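Local coordinates for protein transcription factor IWS1 (Saccharomyces cerevisiae, PDB 3NFQ) that takes part in regulating transcription by RNA polymerase II and may act both in recruitment of the TATA-binding protein and in steps after it, at residues Q79-R82 / I83-P87; I40-D44 / T45-A49; A104-N107 / D108-V111. All coordinates share one frame; numbering follows the deposited sequence.

Overall arrangement
The three contacts belong to the conserved central domain of the protein, an all-helical fold in one chain, and come along it in the order contact 2, contact 1, contact 3. Contact 2 ends helix 10-42 and starts the loop to helix 51-63, on the surface, its centre about 24 Å from the centre of the chain. Contact 1 holds the C-terminal part of helix 77-85 and the residues just after it, its centre about 4 Å from the chain's centre. Contact 3, the C-terminal part of helix 96-107 and the following loop, has its centre about 14 Å from that of contact 1; Leu106 CD1 packs 4.2 Å from Leu85 CD1. These two join neighbouring helices in the bundle, while contact 2 turns the chain at the far end of the long helix.

Contact 1: Q79-R82 / I83-P87; sequences QSVR and IWLEP
Arg82 and Glu86 form an i to i+4 salt bridge at the C-terminal end of helix 77-85, a central helix of this all-helical domain. Arg82 NH2 donates to Glu86 OE1 at 3.1 Å, meeting the oxygen on its syn side but somewhat out of the carboxylate plane. Arg82 NE adds a weak bond of 3.4 Å to the same Glu86 OE1, so one oxygen takes both. The two flat groups are turned 42° apart, and the carboxylate sits at the guanidinium edge. Glu86 CG stands between its backbone N and carbonyl carbon (chi1 83°), which turns the acid back along the helix. Arg82 NH1 is held separately by Ser119 O.

Backbone bonds carry the rest of the turn. Ile83 N, Trp84 N and Leu85 N bond to the carbonyls of Gln79, Ser80 and Val81, and Glu86 N makes the last bond of the series, 2.9 Å to Arg82 O, although Glu86 itself has left helical geometry.

Apolar contacts complete the turn. Val81 and Leu85 lie side by side and point the same way, with Val81 CG1 4.0 Å from Leu85 CD1. Trp84 runs into the core against helix 51-63, its NE1 bonded to Met25 O of the long helix 10-42. On the Arg82 side, Ile83 CG1 lies over one face of the guanidinium, 3.7 Å from Arg82 NH2.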
loop_
_atom_site.group_PDB
_atom_site.type_symbol
_atom_site.label_atom_id
_atom_site.label_comp_id
_atom_site.label_asym_id
_atom_site.label_seq_id
_atom_site.Cartn_x
_atom_site.Cartn_y
_atom_site.Cartn_z
ATOM N N GLN A 79 2.383 -6.222 2.205
ATOM C CA GLN A 79 2.957 -5.635 3.420
ATOM C C GLN A 79 3.485 -4.246 3.158
ATOM O O GLN A 79 3.330 -3.338 3.953
ATOM C CB GLN A 79 4.120 -6.494 3.936
ATOM C CG GLN A 79 4.399 -6.140 5.420
ATOM C CD GLN A 79 5.543 -6.965 5.957
ATOM O OE1 GLN A 79 5.425 -7.608 7.010
ATOM N NE2 GLN A 79 6.630 -6.992 5.211
ATOM N N SER A 80 4.228 -4.114 2.079
ATOM C CA SER A 80 4.738 -2.804 1.682
ATOM C C SER A 80 3.627 -1.831 1.271
ATOM O O SER A 80 3.749 -0.659 1.537
ATOM C CB SER A 80 5.706 -2.944 0.524
ATOM O OG SER A 80 6.888 -3.645 0.921
ATOM N N VAL A 81 2.586 -2.328 0.605
ATOM C CA VAL A 81 1.392 -1.494 0.293
ATOM C C VAL A 81 0.764 -1.013 1.558
ATOM O O VAL A 81 0.434 0.162 1.717
ATOM C CB VAL A 81 0.360 -2.275 -0.561
ATOM C CG1 VAL A 81 -0.969 -1.452 -0.751
ATOM C CG2 VAL A 81 1.001 -2.666 -1.884
ATOM N N ARG A 82 0.666 -1.904 2.533
ATOM C CA ARG A 82 0.104 -1.519 3.782
ATOM C C ARG A 82 0.930 -0.463 4.461
ATOM O O ARG A 82 0.383 0.455 5.079
ATOM C CB ARG A 82 0.079 -2.766 4.670
ATOM C CG ARG A 82 -0.384 -2.485 6.055
ATOM C CD ARG A 82 0.365 -3.473 6.924
ATOM N NE ARG A 82 1.364 -2.802 7.650
ATOM C CZ ARG A 82 2.441 -3.310 8.246
ATOM N NH1 ARG A 82 2.825 -4.585 8.218
ATOM N NH2 ARG A 82 3.177 -2.426 8.885
ATOM N N ILE A 83 2.257 -0.586 4.385
ATOM C CA ILE A 83 3.122 0.456 5.016
ATOM C C ILE A 83 2.909 1.848 4.374
ATOM O O ILE A 83 2.898 2.880 5.057
ATOM C CB ILE A 83 4.611 0.043 4.893
ATOM C CG1 ILE A 83 4.883 -1.059 5.914
ATOM C CG2 ILE A 83 5.572 1.212 5.253
ATOM C CD1 ILE A 83 6.192 -1.841 5.584
ATOM N N TRP A 84 2.761 1.888 3.046
ATOM C CA TRP A 84 2.402 3.162 2.416
ATOM C C TRP A 84 1.071 3.751 2.888
ATOM O O TRP A 84 0.962 4.957 3.047
ATOM C CB TRP A 84 2.423 3.048 0.881
ATOM C CG TRP A 84 3.783 2.988 0.324
ATOM C CD1 TRP A 84 4.922 2.566 0.949
ATOM C CD2 TRP A 84 4.155 3.334 -1.001
ATOM N NE1 TRP A 84 5.979 2.600 0.076
ATOM C CE2 TRP A 84 5.540 3.095 -1.120
ATOM C CE3 TRP A 84 3.459 3.845 -2.098
ATOM C CZ2 TRP A 84 6.235 3.346 -2.263
ATOM C CZ3 TRP A 84 4.159 4.077 -3.280
ATOM C CH2 TRP A 84 5.524 3.834 -3.359
ATOM N N LEU A 85 0.069 2.912 3.169
ATOM C CA LEU A 85 -1.284 3.405 3.474
ATOM C C LEU A 85 -1.438 3.722 4.950
ATOM O O LEU A 85 -2.293 4.519 5.330
ATOM C CB LEU A 85 -2.290 2.298 3.098
ATOM C CG LEU A 85 -2.535 2.169 1.566
ATOM C CD1 LEU A 85 -3.389 0.942 1.255
ATOM C CD2 LEU A 85 -3.166 3.451 1.042
ATOM N N GLU A 86 -0.654 3.058 5.784
ATOM C CA GLU A 86 -0.954 3.122 7.216
ATOM C C GLU A 86 -0.778 4.505 7.802
ATOM O O GLU A 86 0.105 5.286 7.384
ATOM C CB GLU A 86 -0.124 2.070 8.002
ATOM C CG GLU A 86 1.253 2.462 8.345
ATOM C CD GLU A 86 2.134 1.275 8.814
ATOM O OE1 GLU A 86 1.587 0.231 9.178
ATOM O OE2 GLU A 86 3.379 1.407 8.819
ATOM N N PRO A 87 -1.623 4.835 8.793
ATOM C CA PRO A 87 -1.535 6.133 9.416
ATOM C C PRO A 87 -0.308 6.223 10.271
ATOM O O PRO A 87 0.156 5.214 10.831
ATOM C CB PRO A 87 -2.798 6.216 10.309
ATOM C CG PRO A 87 -3.232 4.847 10.474
ATOM C CD PRO A 87 -2.773 4.047 9.278
#

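Contact 2: I40-D44 / T45-A49; sequences IETGD and TSLIA
Asp44 OD1 grips Ser46 twice. The Ser46 hydroxyl donates to it, with OG 2.6 Å from Asp44 OD1, and the backbone N of Ser46 donates as well, at 2.9 Å from the same Asp44 OD1. Both donors reach that oxygen from one face of the carboxylate: the hydroxyl on the syn side, the amide from farther above the plane. With CG anti to the backbone N (chi1 -179°), the Asp44 side chain swings forward over the residues that follow it, while Ser46 OG stands between its own N and carbonyl carbon (chi1 64°), which points it back at the carboxylate. The other carboxylate oxygen, Asp44 OD2, lies 4.0 Å from Leu47 CG, the two side chains crossing at about a right angle.

These bonds brace a type I beta turn from Asp44 to Leu47, just past the end of helix 10-42. The turn is closed by Leu47 N and Asp44 O, 3.3 Å apart, with the donor well above the carbonyl plane. An alanine in place of Asp44 is likely to leave Ser46 OG and N without their shared acceptor, and the serine hydroxyl free to turn.

Farther out, Thr42 sets the approach to the turn. Its OG1 accepts from Asp44 N at 3.3 Å, an ST turn that spans Gly43, whose positive phi takes the chain out of the helix. Thr42 OG1 is also bonded to Lys38 O, one helical turn back. Leu47 CD1 comes within 3.9 Å of Thr42 OG1, its side chain crossing that of the threonine and resting on Lys38. Beyond it, the carbonyl oxygen of Leu47 takes a hydrogen bond from Arg39 NE, tying the departing loop to the helix it has just left.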
loop_
_atom_site.group_PDB
_atom_site.type_symbol
_atom_site.label_atom_id
_atom_site.label_comp_id
_atom_site.label_asym_id
_atom_site.label_seq_id
_atom_site.Cartn_x
_atom_site.Cartn_y
_atom_site.Cartn_z
ATOM N N ILE A 40 9.374 18.755 10.078
ATOM C CA ILE A 40 8.750 19.039 11.370
ATOM C C ILE A 40 9.769 19.683 12.324
ATOM O O ILE A 40 9.536 20.759 12.857
ATOM C CB ILE A 40 8.137 17.743 12.004
ATOM C CG1 ILE A 40 6.796 17.394 11.325
ATOM C CG2 ILE A 40 7.991 17.880 13.538
ATOM C CD1 ILE A 40 6.300 15.990 11.620
ATOM N N GLU A 41 10.898 19.025 12.541
ATOM C CA GLU A 41 11.908 19.567 13.430
ATOM C C GLU A 41 12.377 20.964 13.033
ATOM O O GLU A 41 12.492 21.842 13.889
ATOM C CB GLU A 41 13.067 18.587 13.583
ATOM C CG GLU A 41 12.854 17.648 14.789
ATOM C CD GLU A 41 13.070 16.160 14.469
ATOM O OE1 GLU A 41 14.122 15.800 13.878
ATOM O OE2 GLU A 41 12.182 15.339 14.825
ATOM N N THR A 42 12.618 21.188 11.749
ATOM C CA THR A 42 13.200 22.449 11.278
ATOM C C THR A 42 12.197 23.494 10.845
ATOM O O THR A 42 12.561 24.655 10.670
ATOM C CB THR A 42 14.156 22.224 10.095
ATOM O OG1 THR A 42 13.400 21.821 8.944
ATOM C CG2 THR A 42 15.212 21.175 10.444
ATOM N N GLY A 43 10.938 23.104 10.650
ATOM C CA GLY A 43 9.931 24.022 10.133
ATOM C C GLY A 43 10.175 24.544 8.726
ATOM O O GLY A 43 9.515 25.506 8.288
ATOM N N ASP A 44 11.084 23.894 7.993
ATOM C CA ASP A 44 11.444 24.307 6.627
ATOM C C ASP A 44 10.520 23.679 5.592
ATOM O O ASP A 44 10.598 22.481 5.312
ATOM C CB ASP A 44 12.890 23.916 6.346
ATOM C CG ASP A 44 13.350 24.335 4.968
ATOM O OD1 ASP A 44 12.541 24.842 4.150
ATOM O OD2 ASP A 44 14.538 24.139 4.684
ATOM N N THR A 45 9.644 24.469 5.003
ATOM C CA THR A 45 8.603 23.871 4.192
ATOM C C THR A 45 9.095 23.607 2.789
ATOM O O THR A 45 8.320 23.117 1.932
ATOM C CB THR A 45 7.305 24.737 4.151
ATOM O OG1 THR A 45 7.622 26.054 3.647
ATOM C CG2 THR A 45 6.643 24.813 5.553
ATOM N N SER A 46 10.379 23.897 2.535
ATOM C CA SER A 46 10.959 23.559 1.214
ATOM C C SER A 46 11.417 22.079 1.173
ATOM O O SER A 46 11.771 21.593 0.107
ATOM C CB SER A 46 12.121 24.472 0.814
ATOM O OG SER A 46 13.193 24.303 1.728
ATOM N N LEU A 47 11.417 21.413 2.334
ATOM C CA LEU A 47 11.639 19.972 2.451
ATOM C C LEU A 47 10.326 19.233 2.309
ATOM O O LEU A 47 9.400 19.441 3.107
ATOM C CB LEU A 47 12.204 19.615 3.833
ATOM C CG LEU A 47 13.551 20.286 4.128
ATOM C CD1 LEU A 47 13.921 20.042 5.568
ATOM C CD2 LEU A 47 14.615 19.767 3.170
ATOM N N ILE A 48 10.249 18.359 1.316
ATOM C CA ILE A 48 9.018 17.624 1.096
ATOM C C ILE A 48 9.347 16.187 0.702
ATOM O O ILE A 48 10.242 15.950 -0.112
ATOM C CB ILE A 48 8.049 18.386 0.094
ATOM C CG1 ILE A 48 6.622 17.874 0.254
ATOM C CG2 ILE A 48 8.499 18.275 -1.293
ATOM C CD1 ILE A 48 5.577 18.851 -0.198
ATOM N N ALA A 49 8.601 15.243 1.262
ATOM C CA ALA A 49 8.817 13.819 0.989
ATOM C C ALA A 49 8.393 13.450 -0.461
ATOM O O ALA A 49 7.292 13.756 -0.933
ATOM C CB ALA A 49 8.089 12.995 2.064
#

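Contact 3: A104-N107 / D108-V111; sequences AALN and DLPV
Leu106 and Leu109 make the inner side of this turn, where helix 96-107 gives way to the loop leading to helix 113-119, in the part of the chain related to the TFIIS N-terminal domain. The two leucines only brush each other, Leu106 CD2 to Leu109 CD1 at 4.3 Å; the tightness comes from what packs round these buried side chains. Leu78 of helix 77-85 touches both, and Leu109 also rests on Ala69 and Ile72 of helix 69-74, so the inner side of the turn is covered by two other helices. The Leu109 backbone is tied down here too: Leu109 N donates to Leu106 O at 3.2 Å, nearly straight at the hydrogen (164°), though it comes from high above the carbonyl plane. Asn107 is held apart from this pair, its side chain covered by Leu141, Lys144 and Leu145 of helix 136-149.

The slacker, outer side belongs to Asp108. Asp108 N reaches Ala105 O over 3.4 Å, a weak bond, and the exposed Asp108 side chain folds back beside the helix end. Its CG lies anti to its carbonyl carbon (chi1 -65°), which carries the carboxylate back toward Ala104, where Asp108 OD2 stops 3.5 Å from Ala104 O. Both are acceptors, so this is a mere approach and probably not an attractive one. The Asn107 amide and the Asp108 carboxylate are turned 60° apart.

Past the helix end the chain bends sharply at Pro110, the centre of an inverse gamma turn that is closed by Val111 N bonding to Leu109 O. Val111 then packs inward on Trp149 and Leu78. A water sits between the carbonyls of the last helical turn and the loop, 2.9 Å from Leu106 O and 2.6 Å from Leu109 O.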
loop_
_atom_site.group_PDB
_atom_site.type_symbol
_atom_site.label_atom_id
_atom_site.label_comp_id
_atom_site.label_asym_id
_atom_site.label_seq_id
_atom_site.Cartn_x
_atom_site.Cartn_y
_atom_site.Cartn_z
ATOM N N ALA A 104 -7.141 1.776 -5.940
ATOM C CA ALA A 104 -7.613 1.343 -7.243
ATOM C C ALA A 104 -6.887 0.086 -7.708
ATOM O O ALA A 104 -7.484 -0.834 -8.299
ATOM C CB ALA A 104 -7.450 2.509 -8.306
ATOM N N ALA A 105 -5.581 0.022 -7.448
ATOM C CA ALA A 105 -4.811 -1.171 -7.758
ATOM C C ALA A 105 -5.235 -2.370 -6.933
ATOM O O ALA A 105 -5.293 -3.463 -7.472
ATOM C CB ALA A 105 -3.288 -0.881 -7.590
ATOM N N LEU A 106 -5.575 -2.200 -5.654
ATOM C CA LEU A 106 -6.007 -3.313 -4.806
ATOM C C LEU A 106 -7.399 -3.833 -5.223
ATOM O O LEU A 106 -7.746 -4.993 -4.963
ATOM C CB LEU A 106 -6.125 -2.899 -3.356
ATOM C CG LEU A 106 -4.826 -2.596 -2.569
ATOM C CD1 LEU A 106 -5.144 -1.827 -1.328
ATOM C CD2 LEU A 106 -4.107 -3.933 -2.250
ATOM N N ASN A 107 -8.168 -2.979 -5.894
ATOM C CA ASN A 107 -9.533 -3.333 -6.274
ATOM C C ASN A 107 -9.557 -4.498 -7.258
ATOM O O ASN A 107 -10.527 -5.253 -7.323
ATOM C CB ASN A 107 -10.236 -2.108 -6.846
ATOM C CG ASN A 107 -11.659 -2.397 -7.198
ATOM O OD1 ASN A 107 -12.009 -2.449 -8.357
ATOM N ND2 ASN A 107 -12.436 -2.737 -6.217
ATOM N N ASP A 108 -8.456 -4.668 -7.974
ATOM C CA ASP A 108 -8.295 -5.681 -9.003
ATOM C C ASP A 108 -7.532 -6.969 -8.572
ATOM O O ASP A 108 -7.429 -7.911 -9.359
ATOM C CB ASP A 108 -7.521 -5.061 -10.178
ATOM C CG ASP A 108 -8.284 -3.935 -10.878
ATOM O OD1 ASP A 108 -9.494 -4.097 -11.148
ATOM O OD2 ASP A 108 -7.649 -2.889 -11.154
ATOM N N LEU A 109 -6.996 -7.009 -7.353
ATOM C CA LEU A 109 -6.180 -8.113 -6.885
ATOM C C LEU A 109 -7.018 -9.120 -6.142
ATOM O O LEU A 109 -7.866 -8.721 -5.357
ATOM C CB LEU A 109 -5.145 -7.590 -5.880
ATOM C CG LEU A 109 -3.672 -7.489 -6.178
ATOM C CD1 LEU A 109 -2.960 -7.194 -4.846
ATOM C CD2 LEU A 109 -3.075 -8.774 -6.812
ATOM N N PRO A 110 -6.809 -10.429 -6.399
ATOM C CA PRO A 110 -7.603 -11.429 -5.681
ATOM C C PRO A 110 -7.211 -11.663 -4.196
ATOM O O PRO A 110 -6.853 -12.790 -3.797
ATOM C CB PRO A 110 -7.448 -12.694 -6.542
ATOM C CG PRO A 110 -6.138 -12.496 -7.259
ATOM C CD PRO A 110 -5.953 -11.031 -7.449
ATOM N N VAL A 111 -7.300 -10.617 -3.377
ATOM C CA VAL A 111 -6.896 -10.710 -1.963
ATOM C C VAL A 111 -7.804 -11.621 -1.117
ATOM O O VAL A 111 -9.030 -11.559 -1.206
ATOM C CB VAL A 111 -6.866 -9.300 -1.368
ATOM C CG1 VAL A 111 -6.414 -9.316 0.088
ATOM C CG2 VAL A 111 -5.961 -8.408 -2.226
HETATM O O HOH W 1 -9.859 -7.026 -4.992
#